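Local coordinates for acetylcholine-binding protein (Bulinus truncatus, PDB 2BJ0) that probably binds acetylcholine and related ligands as a soluble pentamer resembling the extracellular domain of nicotinic acetylcholine receptors, at residues 7-12 and 58-63; 15-20 and 79-84; 139-142 and 148-151. All blocks are in the same frame, centred on the assembly; numbering follows the deposited sequence.

Overall arrangement
From the N terminus, the chain forms helix 4-12 and then the loop of residues 15-20. Interaction 1 closes a long loop by bringing 58-63, just after strand 45-57, back to the helix. Interaction 2 closes another by bringing 79-84 to 15-20. The two loops cross: the second opens before the first closes. They also touch: Thr11 OG1 probably bonds Lys79 O, and Val58 packs on Pro18. Interaction 3 comes later, in series. It closes a short loop between strands 133-141 and 149-153. Asp84 of interaction 2 reaches Ser141 and Trp142 there. Interactions 1 and 2 tie the N-terminal helix and the loop after it to loops of the sandwich; interaction 3 packs its two sheets together.

Interaction 1. Residues 7-12 and 58-63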
ATOM      1  N   LEU A   7      13.008  25.118  -7.961  1.00 30.69           N
ATOM      2  CA  LEU A   7      12.437  23.890  -7.440  1.00 32.90           C
ATOM      3  C   LEU A   7      13.177  22.689  -8.008  1.00 33.85           C
ATOM      4  O   LEU A   7      13.373  21.684  -7.330  1.00 35.79           O
ATOM      5  CB  LEU A   7      10.937  23.843  -7.742  1.00 32.44           C
ATOM      6  CG  LEU A   7      10.053  23.031  -6.820  1.00 33.73           C
ATOM      7  CD1 LEU A   7      10.374  23.310  -5.334  1.00 34.02           C
ATOM      8  CD2 LEU A   7       8.624  23.371  -7.150  1.00 34.15           C
ATOM      9  N   ASN A   8      13.656  22.806  -9.236  1.00 34.61           N
ATOM     10  CA  ASN A   8      14.464  21.747  -9.810  1.00 35.31           C
ATOM     11  C   ASN A   8      15.803  21.525  -9.105  1.00 34.26           C
ATOM     12  O   ASN A   8      16.263  20.390  -9.019  1.00 35.38           O
ATOM     13  CB  ASN A   8      14.679  22.004 -11.307  1.00 37.02           C
ATOM     14  CG  ASN A   8      13.367  22.071 -12.082  1.00 39.62           C
ATOM     15  OD1 ASN A   8      12.283  21.709 -11.569  1.00 43.22           O
ATOM     16  ND2 ASN A   8      13.456  22.533 -13.329  1.00 43.12           N
ATOM     17  N   GLN A   9      16.448  22.587  -8.621  1.00 31.87           N
ATOM     18  CA  GLN A   9      17.618  22.413  -7.738  1.00 29.91           C
ATOM     19  C   GLN A   9      17.183  21.769  -6.399  1.00 27.78           C
ATOM     20  O   GLN A   9      17.791  20.809  -5.946  1.00 28.99           O
ATOM     21  CB  GLN A   9      18.352  23.755  -7.471  1.00 29.59           C
ATOM     22  CG  GLN A   9      19.508  23.605  -6.470  1.00 30.73           C
ATOM     23  CD  GLN A   9      20.072  24.915  -5.944  1.00 31.57           C
ATOM     24  OE1 GLN A   9      19.533  25.981  -6.229  1.00 33.14           O
ATOM     25  NE2 GLN A   9      21.166  24.832  -5.173  1.00 30.57           N
ATOM     26  N   ILE A  10      16.129  22.306  -5.792  1.00 26.40           N
ATOM     27  CA  ILE A  10      15.594  21.858  -4.498  1.00 24.43           C
ATOM     28  C   ILE A  10      15.214  20.375  -4.543  1.00 25.13           C
ATOM     29  O   ILE A  10      15.629  19.591  -3.707  1.00 24.44           O
ATOM     30  CB  ILE A  10      14.387  22.739  -4.097  1.00 23.96           C
ATOM     31  CG1 ILE A  10      14.842  24.162  -3.738  1.00 24.58           C
ATOM     32  CG2 ILE A  10      13.590  22.110  -2.928  1.00 22.34           C
ATOM     33  CD1 ILE A  10      13.715  25.126  -3.439  1.00 24.22           C
ATOM     34  N   THR A  11      14.433  19.977  -5.546  1.00 24.64           N
ATOM     35  CA  THR A  11      14.128  18.567  -5.692  1.00 24.22           C
ATOM     36  C   THR A  11      15.376  17.744  -6.039  1.00 25.41           C
ATOM     37  O   THR A  11      15.599  16.636  -5.523  1.00 25.29           O
ATOM     38  CB  THR A  11      13.056  18.443  -6.757  1.00 25.08           C
ATOM     39  OG1 THR A  11      11.951  19.265  -6.352  1.00 23.33           O
ATOM     40  CG2 THR A  11      12.504  16.999  -6.790  1.00 24.56           C
ATOM     41  N   GLY A  12      16.225  18.294  -6.895  1.00 25.76           N
ATOM     42  CA  GLY A  12      17.465  17.622  -7.242  1.00 25.90           C
ATOM     43  C   GLY A  12      18.359  17.307  -6.075  1.00 26.21           C
ATOM     44  O   GLY A  12      19.082  16.316  -6.120  1.00 26.16           O
ATOM     45  N   VAL A  58      15.897  26.858   5.331  1.00 30.21           N
ATOM     46  CA  VAL A  58      16.903  26.733   4.281  1.00 30.57           C
ATOM     47  C   VAL A  58      16.951  28.075   3.552  1.00 30.99           C
ATOM     48  O   VAL A  58      16.056  28.380   2.755  1.00 31.28           O
ATOM     49  CB  VAL A  58      16.579  25.574   3.277  1.00 31.25           C
ATOM     50  CG1 VAL A  58      17.728  25.383   2.273  1.00 30.20           C
ATOM     51  CG2 VAL A  58      16.290  24.276   4.014  1.00 30.93           C
ATOM     52  N   PRO A  59      17.944  28.903   3.879  1.00 31.54           N
ATOM     53  CA  PRO A  59      18.097  30.223   3.251  1.00 32.06           C
ATOM     54  C   PRO A  59      17.894  30.245   1.715  1.00 31.69           C
ATOM     55  O   PRO A  59      17.097  31.035   1.214  1.00 31.93           O
ATOM     56  CB  PRO A  59      19.516  30.610   3.664  1.00 31.94           C
ATOM     57  CG  PRO A  59      19.549  30.074   5.136  1.00 32.11           C
ATOM     58  CD  PRO A  59      18.984  28.665   4.902  1.00 31.61           C
ATOM     59  N   TYR A  60      18.557  29.356   0.986  1.00 32.02           N
ATOM     60  CA  TYR A  60      18.442  29.387  -0.477  1.00 31.43           C
ATOM     61  C   TYR A  60      16.995  29.204  -1.033  1.00 30.96           C
ATOM     62  O   TYR A  60      16.724  29.628  -2.154  1.00 31.64           O
ATOM     63  CB  TYR A  60      19.508  28.496  -1.148  1.00 31.57           C
ATOM     64  CG  TYR A  60      19.155  27.046  -1.489  1.00 30.25           C
ATOM     65  CD1 TYR A  60      18.456  26.734  -2.652  1.00 30.83           C
ATOM     66  CD2 TYR A  60      19.599  26.004  -0.694  1.00 31.01           C
ATOM     67  CE1 TYR A  60      18.168  25.401  -2.992  1.00 29.36           C
ATOM     68  CE2 TYR A  60      19.327  24.668  -1.013  1.00 29.36           C
ATOM     69  CZ  TYR A  60      18.611  24.378  -2.169  1.00 30.85           C
ATOM     70  OH  TYR A  60      18.344  23.064  -2.481  1.00 32.11           O
ATOM     71  N   TYR A  61      16.088  28.626  -0.228  1.00 29.89           N
ATOM     72  CA  TYR A  61      14.667  28.457  -0.577  1.00 29.33           C
ATOM     73  C   TYR A  61      13.928  29.781  -0.706  1.00 30.87           C
ATOM     74  O   TYR A  61      12.886  29.845  -1.364  1.00 30.54           O
ATOM     75  CB  TYR A  61      13.888  27.579   0.444  1.00 27.97           C
ATOM     76  CG  TYR A  61      14.216  26.089   0.529  1.00 25.09           C
ATOM     77  CD1 TYR A  61      15.311  25.526  -0.139  1.00 23.84           C
ATOM     78  CD2 TYR A  61      13.437  25.246   1.338  1.00 24.80           C
ATOM     79  CE1 TYR A  61      15.628  24.153  -0.002  1.00 25.26           C
ATOM     80  CE2 TYR A  61      13.736  23.886   1.469  1.00 23.94           C
ATOM     81  CZ  TYR A  61      14.819  23.349   0.811  1.00 25.38           C
ATOM     82  OH  TYR A  61      15.092  22.003   0.965  1.00 26.85           O
ATOM     83  N   SER A  62      14.442  30.838  -0.081  1.00 32.00           N
ATOM     84  CA  SER A  62      13.711  32.125  -0.079  1.00 33.36           C
ATOM     85  C   SER A  62      13.482  32.696  -1.488  1.00 33.80           C
ATOM     86  O   SER A  62      12.567  33.476  -1.697  1.00 34.76           O
ATOM     87  CB  SER A  62      14.444  33.173   0.764  1.00 33.02           C
ATOM     88  OG  SER A  62      15.672  33.532   0.145  1.00 34.33           O
ATOM     89  N   SER A  63      14.317  32.309  -2.444  1.00 34.24           N
ATOM     90  CA  SER A  63      14.188  32.789  -3.808  1.00 34.77           C
ATOM     91  C   SER A  63      13.039  32.125  -4.555  1.00 35.45           C
ATOM     92  O   SER A  63      12.794  32.412  -5.721  1.00 34.02           O
ATOM     93  CB  SER A  63      15.483  32.546  -4.555  1.00 34.86           C
ATOM     94  OG  SER A  63      16.424  33.506  -4.141  1.00 36.34           O
TER
HETATM   95  O   HOH W   1      15.852  19.724  -0.952  1.00 28.63           O
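The helix segment 7-12 lies beside the 3-10 turn 59-61, with the CA atoms of Ile10 and Tyr61 7.7 Å apart. No direct hydrogen bond joins the two segments. The side chains of Gln9 and Tyr60 reach out to meet each other. The Gln9 chain is extended, with CG anti to the backbone N (chi1 176°), and this carries its amide over one face of the Tyr60 ring. The amide and ring planes are 24° apart, and Gln9 CD is 3.5 Å from Tyr60 CE1. The opposite face of that ring carries Tyr61 CD1, so the Tyr60 ring is held between an amide and a second ring. Glu13 hydrogen-bonds Gln9 NE2 and helps to fix the amide.

Ile10 supplies the apolar part. Its CG1 runs alongside the Tyr60 ring, 3.6 Å from Tyr60 CE1. Its CD1 reaches Tyr61 CD1 at 3.7 Å. The Tyr60 hydroxyl ends near the helix backbone, with OH 3.6 Å from Ile10 CA. One water bridges the segments. It donates to Ile10 O at 2.8 Å and lies 3.1 Å from Tyr61 OH. Met80 packs on both Ile10 and Tyr61. The arrangement belongs to the N-terminal helix that caps one end of the beta-sandwich in ligand-binding domains of the nicotinic receptor family.

Interaction 2. Residues 15-20 and 79-84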
ATOM      1  N   ASP A  15      17.714  14.332  -1.809  1.00 27.93           N
ATOM      2  CA  ASP A  15      18.248  13.159  -1.127  1.00 28.76           C
ATOM      3  C   ASP A  15      19.066  13.525   0.112  1.00 28.74           C
ATOM      4  O   ASP A  15      19.233  12.677   0.969  1.00 29.48           O
ATOM      5  CB  ASP A  15      19.149  12.310  -2.044  1.00 29.22           C
ATOM      6  CG  ASP A  15      18.411  11.737  -3.258  1.00 32.48           C
ATOM      7  OD1 ASP A  15      17.214  11.402  -3.155  1.00 37.00           O
ATOM      8  OD2 ASP A  15      18.964  11.608  -4.373  1.00 37.90           O
ATOM      9  N   VAL A  16      19.538  14.768   0.229  1.00 27.92           N
ATOM     10  CA  VAL A  16      20.563  15.090   1.235  1.00 28.68           C
ATOM     11  C   VAL A  16      20.136  16.246   2.155  1.00 28.28           C
ATOM     12  O   VAL A  16      19.543  17.216   1.705  1.00 28.93           O
ATOM     13  CB  VAL A  16      21.931  15.384   0.538  1.00 28.70           C
ATOM     14  CG1 VAL A  16      22.979  15.958   1.502  1.00 29.65           C
ATOM     15  CG2 VAL A  16      22.483  14.115  -0.103  1.00 29.75           C
ATOM     16  N   ILE A  17      20.419  16.138   3.443  1.00 27.96           N
ATOM     17  CA  ILE A  17      20.041  17.187   4.368  1.00 28.89           C
ATOM     18  C   ILE A  17      20.670  18.484   3.850  1.00 29.36           C
ATOM     19  O   ILE A  17      21.819  18.475   3.431  1.00 29.62           O
ATOM     20  CB  ILE A  17      20.503  16.813   5.790  1.00 28.87           C
ATOM     21  CG1 ILE A  17      19.912  17.741   6.832  1.00 29.24           C
ATOM     22  CG2 ILE A  17      22.043  16.692   5.876  1.00 28.25           C
ATOM     23  CD1 ILE A  17      20.296  17.335   8.241  1.00 31.86           C
ATOM     24  N   PRO A  18      19.913  19.574   3.819  1.00 31.69           N
ATOM     25  CA  PRO A  18      20.432  20.846   3.334  1.00 34.28           C
ATOM     26  C   PRO A  18      21.212  21.583   4.397  1.00 37.52           C
ATOM     27  O   PRO A  18      20.635  22.280   5.229  1.00 38.42           O
ATOM     28  CB  PRO A  18      19.173  21.624   2.967  1.00 33.52           C
ATOM     29  CG  PRO A  18      18.106  21.062   3.789  1.00 32.49           C
ATOM     30  CD  PRO A  18      18.502  19.682   4.222  1.00 31.74           C
ATOM     31  N   LEU A  19      22.526  21.448   4.354  1.00 40.94           N
ATOM     32  CA  LEU A  19      23.385  22.179   5.274  1.00 43.89           C
ATOM     33  C   LEU A  19      24.107  23.333   4.579  1.00 46.89           C
ATOM     34  O   LEU A  19      24.204  23.378   3.342  1.00 46.54           O
ATOM     35  CB  LEU A  19      24.390  21.229   5.905  1.00 43.34           C
ATOM     36  CG  LEU A  19      23.780  20.022   6.608  1.00 41.57           C
ATOM     37  CD1 LEU A  19      24.882  19.054   6.940  1.00 41.31           C
ATOM     38  CD2 LEU A  19      23.011  20.412   7.834  1.00 37.71           C
ATOM     39  N   SER A  20      24.562  24.289   5.389  1.00 50.45           N
ATOM     40  CA  SER A  20      25.570  25.281   4.966  1.00 53.90           C
ATOM     41  C   SER A  20      26.570  25.437   6.109  1.00 55.65           C
ATOM     42  O   SER A  20      26.183  25.329   7.286  1.00 56.67           O
ATOM     43  CB  SER A  20      24.936  26.627   4.563  1.00 54.18           C
ATOM     44  OG  SER A  20      24.221  27.234   5.634  1.00 54.79           O
ATOM     45  N   LYS A  79       8.914  16.958  -2.958  1.00 28.11           N
ATOM     46  CA  LYS A  79       9.664  17.992  -3.690  1.00 28.72           C
ATOM     47  C   LYS A  79      10.923  18.501  -2.969  1.00 28.80           C
ATOM     48  O   LYS A  79      11.719  19.205  -3.563  1.00 29.34           O
ATOM     49  CB  LYS A  79       8.758  19.177  -4.040  1.00 28.90           C
ATOM     50  CG  LYS A  79       7.664  18.775  -5.051  1.00 32.18           C
ATOM     51  CD  LYS A  79       8.289  18.214  -6.299  1.00 37.36           C
ATOM     52  CE  LYS A  79       7.355  17.207  -6.976  1.00 42.84           C
ATOM     53  NZ  LYS A  79       8.045  16.577  -8.130  1.00 45.46           N
ATOM     54  N   MET A  80      11.102  18.147  -1.709  1.00 27.71           N
ATOM     55  CA  MET A  80      12.301  18.599  -0.990  1.00 28.68           C
ATOM     56  C   MET A  80      12.716  17.618   0.086  1.00 27.36           C
ATOM     57  O   MET A  80      11.963  16.707   0.409  1.00 28.37           O
ATOM     58  CB  MET A  80      12.039  19.966  -0.378  1.00 27.44           C
ATOM     59  CG  MET A  80      10.951  19.933   0.647  1.00 29.77           C
ATOM     60  SD  MET A  80      10.923  21.457   1.620  1.00 33.86           S
ATOM     61  CE  MET A  80      10.158  22.496   0.377  1.00 32.85           C
ATOM     62  N   TRP A  81      13.928  17.767   0.610  1.00 26.11           N
ATOM     63  CA  TRP A  81      14.329  16.989   1.756  1.00 25.57           C
ATOM     64  C   TRP A  81      13.408  17.350   2.911  1.00 25.12           C
ATOM     65  O   TRP A  81      13.096  18.534   3.108  1.00 24.59           O
ATOM     66  CB  TRP A  81      15.763  17.340   2.123  1.00 25.22           C
ATOM     67  CG  TRP A  81      16.263  16.613   3.322  1.00 23.92           C
ATOM     68  CD1 TRP A  81      16.904  15.424   3.333  1.00 23.93           C
ATOM     69  CD2 TRP A  81      16.166  17.035   4.690  1.00 23.96           C
ATOM     70  NE1 TRP A  81      17.218  15.070   4.621  1.00 24.99           N
ATOM     71  CE2 TRP A  81      16.760  16.040   5.474  1.00 24.67           C
ATOM     72  CE3 TRP A  81      15.601  18.157   5.337  1.00 26.52           C
ATOM     73  CZ2 TRP A  81      16.848  16.130   6.876  1.00 24.45           C
ATOM     74  CZ3 TRP A  81      15.692  18.257   6.731  1.00 23.53           C
ATOM     75  CH2 TRP A  81      16.307  17.249   7.478  1.00 24.04           C
ATOM     76  N   THR A  82      12.995  16.332   3.675  1.00 24.60           N
ATOM     77  CA  THR A  82      12.254  16.514   4.932  1.00 24.12           C
ATOM     78  C   THR A  82      12.883  15.602   5.975  1.00 24.29           C
ATOM     79  O   THR A  82      13.530  14.596   5.638  1.00 23.88           O
ATOM     80  CB  THR A  82      10.729  16.195   4.795  1.00 24.51           C
ATOM     81  OG1 THR A  82      10.566  14.877   4.256  1.00 22.43           O
ATOM     82  CG2 THR A  82      10.051  17.126   3.765  1.00 23.68           C
ATOM     83  N   PRO A  83      12.762  15.964   7.251  1.00 24.46           N
ATOM     84  CA  PRO A  83      13.427  15.178   8.307  1.00 24.60           C
ATOM     85  C   PRO A  83      12.979  13.718   8.308  1.00 24.74           C
ATOM     86  O   PRO A  83      11.793  13.445   8.191  1.00 24.98           O
ATOM     87  CB  PRO A  83      12.958  15.875   9.590  1.00 23.88           C
ATOM     88  CG  PRO A  83      12.788  17.319   9.164  1.00 23.58           C
ATOM     89  CD  PRO A  83      12.095  17.174   7.795  1.00 23.88           C
ATOM     90  N   ASP A  84      13.917  12.793   8.472  1.00 24.92           N
ATOM     91  CA  ASP A  84      13.560  11.381   8.596  1.00 25.20           C
ATOM     92  C   ASP A  84      13.260  11.025  10.050  1.00 24.96           C
ATOM     93  O   ASP A  84      13.888  10.135  10.609  1.00 25.24           O
ATOM     94  CB  ASP A  84      14.665  10.493   8.023  1.00 24.15           C
ATOM     95  CG  ASP A  84      15.973  10.597   8.809  1.00 28.88           C
ATOM     96  OD1 ASP A  84      16.254  11.719   9.328  1.00 25.60           O
ATOM     97  OD2 ASP A  84      16.747   9.618   8.981  1.00 29.82           O
TER
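Trp81 lies against the Val16 carbonyl group and against Ile17 and Pro18, the last two over one face. The CA atoms of Asp15 and Trp81 are 6.2 Å apart. The Trp81 side chain leaves the backbone toward 15-20, with CG anti to the backbone N (chi1 178°). Its CB first meets the carbonyl of Val16, with Val16 O 3.8 Å away. CG lies near Val16 O and Pro18 CD. On the pyrrole side, Trp81 CD1 touches Val16 C at 3.5 Å. Next comes NE1, which lies close to Ile17 N and CA. Here Ile17 CA makes a CH-pi contact, 3.6 Å from the centroid of the Trp81 five-membered ring and 11° off its normal. At the ring fusion, CD2 lies near Pro18 CD and Ile17 CA, and CE2 near Ile17 CA and CG1.

Residues 81-84, Trp-Thr-Pro-Asp, match the WxPD signature of the Cys-loop receptor family. It leads into the strand 85-87. The Asp84 carboxylate turns elsewhere and bonds Ser141, Thr143 and His144.

The benzene ring of Trp81 is shared by two side chains. CE3 meets Pro18 CD at 3.5 Å, with the proline crossing at about a right angle. CZ3 is 4.0 Å from the same Pro18 CD. Over the same face, CZ2 meets Ile17 CG1 at 3.5 Å. At the tip, CH2 is 3.7 Å from Ile17 CG1. Ile17 runs beside the indole, its CG1 anti to its own N (chi1 -169°). The opposite face of the indole has Pro83 N above it, and Trp56 meets Trp81 edge-to-face. Asp15 O lies at the indole edge, near its plane, and accepts a hydrogen bond from Arg101 of a neighbouring subunit.

Interaction 3. Residues 139-142 and 148-151; sequences VGSW and QFAL
Ser141 CB sits over the centre of the Phe149 ring, joining two strands that share no backbone hydrogen bond. Their axes come within 8.3 Å and run nearly antiparallel. Ser141 CB is 3.6 Å from the Phe149 centroid and 5° off the ring normal, a CH-pi contact from directly above the face. It is nearly equidistant from all six ring carbons.

Phe149 reaches across because its CG is anti to the backbone N (chi1 -172°) and its CA-CB bond points at the other strand. Ser141 OG is anti to the backbone N (chi1 168°), farther from the ring centre than CB. It donates to Asp84 OD1 and accepts from His144 N, bonds consistent with holding it there. Two residues on, Leu151 also points toward strand 139-141. Leu151 CG is anti to its carbonyl carbon, and CD1 continues the chain away from CA toward Val139 O (3.9 Å) and Gly140 CA (4.2 Å).

The contact is buried between the two sheets of the beta-sandwich. Strand 133-141 lies between strands 85-87 and 190-202 in one sheet, while 149-153 runs parallel to 25-40 in the other. Phe149 also touches Val27 of strand 25-40, Leu85 of strand 85-87, and the loop residues Trp81 and Pro83. Leu151 packs on Leu29 of strand 25-40 and Ile194 of strand 190-202.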
ATOM      1  N   VAL A 139      10.973  10.267  19.776  1.00 28.63           N
ATOM      2  CA  VAL A 139      11.072  10.710  18.388  1.00 27.45           C
ATOM      3  C   VAL A 139      12.447  11.275  18.082  1.00 27.47           C
ATOM      4  O   VAL A 139      12.979  12.123  18.846  1.00 25.26           O
ATOM      5  CB  VAL A 139      10.066  11.864  18.110  1.00 28.63           C
ATOM      6  CG1 VAL A 139       9.930  12.113  16.597  1.00 28.80           C
ATOM      7  CG2 VAL A 139       8.706  11.597  18.752  1.00 28.21           C
ATOM      8  N   GLY A 140      13.034  10.857  16.970  1.00 25.09           N
ATOM      9  CA  GLY A 140      14.287  11.492  16.538  1.00 24.70           C
ATOM     10  C   GLY A 140      14.625  11.079  15.125  1.00 25.51           C
ATOM     11  O   GLY A 140      13.900  10.265  14.533  1.00 25.61           O
ATOM     12  N   SER A 141      15.685  11.653  14.561  1.00 24.90           N
ATOM     13  CA  SER A 141      16.107  11.253  13.234  1.00 25.32           C
ATOM     14  C   SER A 141      16.683   9.860  13.304  1.00 26.23           C
ATOM     15  O   SER A 141      17.474   9.529  14.202  1.00 26.49           O
ATOM     16  CB  SER A 141      17.127  12.214  12.664  1.00 24.76           C
ATOM     17  OG  SER A 141      17.733  11.696  11.512  1.00 23.40           O
ATOM     18  N   TRP A 142      16.281   9.029  12.352  1.00 25.83           N
ATOM     19  CA  TRP A 142      16.799   7.683  12.304  1.00 25.88           C
ATOM     20  C   TRP A 142      18.240   7.615  11.840  1.00 25.72           C
ATOM     21  O   TRP A 142      18.969   6.723  12.271  1.00 25.74           O
ATOM     22  CB  TRP A 142      15.938   6.820  11.375  1.00 27.11           C
ATOM     23  CG  TRP A 142      16.211   5.357  11.518  1.00 27.42           C
ATOM     24  CD1 TRP A 142      16.774   4.543  10.595  1.00 28.34           C
ATOM     25  CD2 TRP A 142      15.941   4.540  12.665  1.00 29.02           C
ATOM     26  NE1 TRP A 142      16.859   3.261  11.082  1.00 29.82           N
ATOM     27  CE2 TRP A 142      16.350   3.229  12.350  1.00 28.11           C
ATOM     28  CE3 TRP A 142      15.362   4.779  13.923  1.00 30.32           C
ATOM     29  CZ2 TRP A 142      16.216   2.163  13.238  1.00 28.50           C
ATOM     30  CZ3 TRP A 142      15.228   3.709  14.815  1.00 29.65           C
ATOM     31  CH2 TRP A 142      15.670   2.422  14.467  1.00 28.02           C
ATOM     32  N   GLN A 148      24.833  16.804  12.157  1.00 31.61           N
ATOM     33  CA  GLN A 148      24.083  17.255  10.965  1.00 30.20           C
ATOM     34  C   GLN A 148      22.684  17.767  11.295  1.00 28.95           C
ATOM     35  O   GLN A 148      22.232  18.731  10.714  1.00 28.96           O
ATOM     36  CB  GLN A 148      23.982  16.110   9.951  1.00 30.21           C
ATOM     37  CG  GLN A 148      25.295  15.774   9.318  1.00 31.46           C
ATOM     38  CD  GLN A 148      25.193  14.715   8.237  1.00 35.50           C
ATOM     39  OE1 GLN A 148      24.106  14.293   7.862  1.00 35.13           O
ATOM     40  NE2 GLN A 148      26.338  14.274   7.746  1.00 37.07           N
ATOM     41  N   PHE A 149      22.030  17.134  12.266  1.00 28.20           N
ATOM     42  CA  PHE A 149      20.611  17.318  12.533  1.00 28.44           C
ATOM     43  C   PHE A 149      20.451  17.563  14.026  1.00 27.74           C
ATOM     44  O   PHE A 149      20.527  16.631  14.806  1.00 27.89           O
ATOM     45  CB  PHE A 149      19.947  16.001  12.162  1.00 27.31           C
ATOM     46  CG  PHE A 149      18.447  15.987  12.179  1.00 28.30           C
ATOM     47  CD1 PHE A 149      17.731  15.957  13.365  1.00 25.44           C
ATOM     48  CD2 PHE A 149      17.748  15.804  10.981  1.00 28.07           C
ATOM     49  CE1 PHE A 149      16.351  15.873  13.373  1.00 25.61           C
ATOM     50  CE2 PHE A 149      16.361  15.680  10.978  1.00 28.61           C
ATOM     51  CZ  PHE A 149      15.652  15.711  12.175  1.00 27.00           C
ATOM     52  N   ALA A 150      20.234  18.812  14.432  1.00 28.25           N
ATOM     53  CA  ALA A 150      20.050  19.089  15.854  1.00 28.40           C
ATOM     54  C   ALA A 150      18.598  19.384  16.162  1.00 28.56           C
ATOM     55  O   ALA A 150      17.997  20.208  15.510  1.00 28.63           O
ATOM     56  CB  ALA A 150      20.953  20.248  16.291  1.00 28.63           C
ATOM     57  N   LEU A 151      18.036  18.687  17.158  1.00 29.63           N
ATOM     58  CA  LEU A 151      16.654  18.875  17.589  1.00 30.27           C
ATOM     59  C   LEU A 151      16.594  19.953  18.645  1.00 31.92           C
ATOM     60  O   LEU A 151      17.471  20.020  19.511  1.00 31.61           O
ATOM     61  CB  LEU A 151      16.094  17.595  18.221  1.00 29.93           C
ATOM     62  CG  LEU A 151      15.586  16.517  17.274  1.00 30.81           C
ATOM     63  CD1 LEU A 151      14.959  15.372  18.037  1.00 30.47           C
ATOM     64  CD2 LEU A 151      14.581  17.120  16.315  1.00 28.68           C
TER